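Side-chain contact in fructokinase (Xylella fastidiosa Temecula1, PDB 3LJS), which probably catalyses the ATP-dependent phosphorylation of fructose as a PfkB-family carbohydrate kinase: residues Ser137-Asp142 and Glu147-Gly152. Numbering follows the deposited sequence.
Sequences SNSMTD and EVTFEG
Thr149 OG1 faces two oxygens of a single residue at once, lying 2.7 Å from the backbone O of Ser139 and 2.8 Å from Ser139 OG. The setting is a beta-alpha connection of the ribokinase-like fold: strand 130-136 of the central mixed sheet runs into a loop that leads to helix 143-158, and the contact ties that loop back to the second turn of the helix it introduces. The proton of Thr149 OG1 may go to Ser139 O across the contact, but Ile145 O, in the preceding helical turn, is also within reach. Both lie close because OG1 stands beside the backbone N (chi1 -55°), while the same torsion turns CG2 anti to that N and toward the selenomethionine at position 140. Ser139 OG in turn hydrogen-bonds Cys136 O at the end of the strand, and Phe10 of strand 6-10 packs against both Ser139 and Thr149. Asp142 is the N-cap of helix 143-158, its OD2 bonded to Ile145 N. Beside the polar pair, Met140 runs with its chain extended beyond CG, crossing the side chains of Thr149 and Phe150 at roughly right angles. Its selenium lies 5.1 Å from the centroid of the Phe150 ring, an oblique Met-aromatic contact. The terminal methyl finishes the apolar half, with Met140 CE 3.7 Å from Thr149 CG2 and 3.8 Å from Phe150 CE1.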
loop_
_atom_site.group_PDB
_atom_site.type_symbol
_atom_site.label_atom_id
_atom_site.label_comp_id
_atom_site.label_asym_id
_atom_site.label_seq_id
_atom_site.Cartn_x
_atom_site.Cartn_y
_atom_site.Cartn_z
ATOM N N SER B 137 4.753 -11.896 17.424
ATOM C CA SER B 137 3.314 -11.678 17.606
ATOM C C SER B 137 2.562 -11.072 16.420
ATOM O O SER B 137 1.330 -11.057 16.414
ATOM C CB SER B 137 3.046 -10.827 18.857
ATOM O OG SER B 137 3.431 -9.479 18.657
ATOM N N ASN B 138 3.278 -10.582 15.415
ATOM C CA ASN B 138 2.596 -9.991 14.268
ATOM C C ASN B 138 1.775 -11.011 13.498
ATOM O O ASN B 138 0.805 -10.654 12.829
ATOM C CB ASN B 138 3.599 -9.297 13.349
ATOM C CG ASN B 138 4.251 -8.111 14.021
ATOM O OD1 ASN B 138 3.568 -7.270 14.612
ATOM N ND2 ASN B 138 5.581 -8.039 13.950
ATOM N N SER B 139 2.147 -12.282 13.604
ATOM C CA SER B 139 1.392 -13.334 12.929
ATOM C C SER B 139 0.276 -13.834 13.854
ATOM O O SER B 139 -0.169 -14.979 13.752
ATOM C CB SER B 139 2.313 -14.494 12.524
ATOM O OG SER B 139 2.917 -15.098 13.653
HETATM N N MSE B 140 -0.172 -12.961 14.753
HETATM C CA MSE B 140 -1.251 -13.283 15.686
HETATM C C MSE B 140 -2.291 -12.158 15.700
HETATM O O MSE B 140 -3.165 -12.125 16.567
HETATM C CB MSE B 140 -0.705 -13.448 17.110
HETATM C CG MSE B 140 0.266 -14.602 17.296
HETATM SE SE MSE B 140 1.000 -14.655 19.105
HETATM C CE MSE B 140 2.233 -16.131 18.827
ATOM N N THR B 141 -2.195 -11.247 14.736
ATOM C CA THR B 141 -3.094 -10.096 14.672
ATOM C C THR B 141 -4.574 -10.382 14.386
ATOM O O THR B 141 -5.418 -9.505 14.562
ATOM C CB THR B 141 -2.550 -9.048 13.677
ATOM O OG1 THR B 141 -2.234 -9.680 12.434
ATOM C CG2 THR B 141 -1.291 -8.408 14.239
ATOM N N ASP B 142 -4.885 -11.592 13.925
ATOM C CA ASP B 142 -6.274 -11.985 13.704
ATOM C C ASP B 142 -6.383 -13.444 14.145
ATOM O O ASP B 142 -5.369 -14.143 14.233
ATOM C CB ASP B 142 -6.714 -11.755 12.238
ATOM C CG ASP B 142 -6.339 -12.887 11.298
ATOM O OD1 ASP B 142 -6.186 -12.600 10.091
ATOM O OD2 ASP B 142 -6.222 -14.052 11.730
ATOM N N GLU B 147 -3.976 -18.844 15.216
ATOM C CA GLU B 147 -4.112 -20.282 15.404
ATOM C C GLU B 147 -3.058 -21.023 14.590
ATOM O O GLU B 147 -2.529 -22.042 15.029
ATOM C CB GLU B 147 -5.515 -20.754 14.998
ATOM C CG GLU B 147 -5.653 -22.277 14.937
ATOM C CD GLU B 147 -5.396 -22.967 16.274
ATOM O OE1 GLU B 147 -5.184 -24.199 16.269
ATOM O OE2 GLU B 147 -5.417 -22.290 17.326
ATOM N N VAL B 148 -2.761 -20.512 13.399
ATOM C CA VAL B 148 -1.743 -21.119 12.543
ATOM C C VAL B 148 -0.378 -21.025 13.244
ATOM O O VAL B 148 0.408 -21.979 13.235
ATOM C CB VAL B 148 -1.676 -20.399 11.171
ATOM C CG1 VAL B 148 -0.455 -20.861 10.391
ATOM C CG2 VAL B 148 -2.953 -20.689 10.366
ATOM N N THR B 149 -0.106 -19.879 13.866
ATOM C CA THR B 149 1.159 -19.691 14.567
ATOM C C THR B 149 1.240 -20.651 15.766
ATOM O O THR B 149 2.267 -21.296 15.982
ATOM C CB THR B 149 1.331 -18.219 15.055
ATOM O OG1 THR B 149 1.185 -17.321 13.944
ATOM C CG2 THR B 149 2.719 -18.006 15.665
ATOM N N PHE B 150 0.157 -20.767 16.531
ATOM C CA PHE B 150 0.164 -21.660 17.684
ATOM C C PHE B 150 0.388 -23.104 17.240
ATOM O O PHE B 150 1.168 -23.830 17.853
ATOM C CB PHE B 150 -1.149 -21.560 18.470
ATOM C CG PHE B 150 -1.460 -20.174 18.975
ATOM C CD1 PHE B 150 -0.456 -19.358 19.492
ATOM C CD2 PHE B 150 -2.771 -19.701 18.973
ATOM C CE1 PHE B 150 -0.751 -18.088 20.004
ATOM C CE2 PHE B 150 -3.079 -18.432 19.483
ATOM C CZ PHE B 150 -2.068 -17.627 19.999
ATOM N N GLU B 151 -0.288 -23.512 16.165
ATOM C CA GLU B 151 -0.155 -24.869 15.645
ATOM C C GLU B 151 1.279 -25.122 15.198
ATOM O O GLU B 151 1.817 -26.213 15.392
ATOM C CB GLU B 151 -1.123 -25.089 14.476
ATOM C CG GLU B 151 -1.120 -26.497 13.883
ATOM C CD GLU B 151 -1.384 -27.603 14.913
ATOM O OE1 GLU B 151 -2.038 -27.337 15.945
ATOM O OE2 GLU B 151 -0.947 -28.752 14.678
ATOM N N GLY B 152 1.894 -24.110 14.593
ATOM C CA GLY B 152 3.273 -24.252 14.169
ATOM C C GLY B 152 4.178 -24.457 15.376
ATOM O O GLY B 152 5.099 -25.279 15.343
#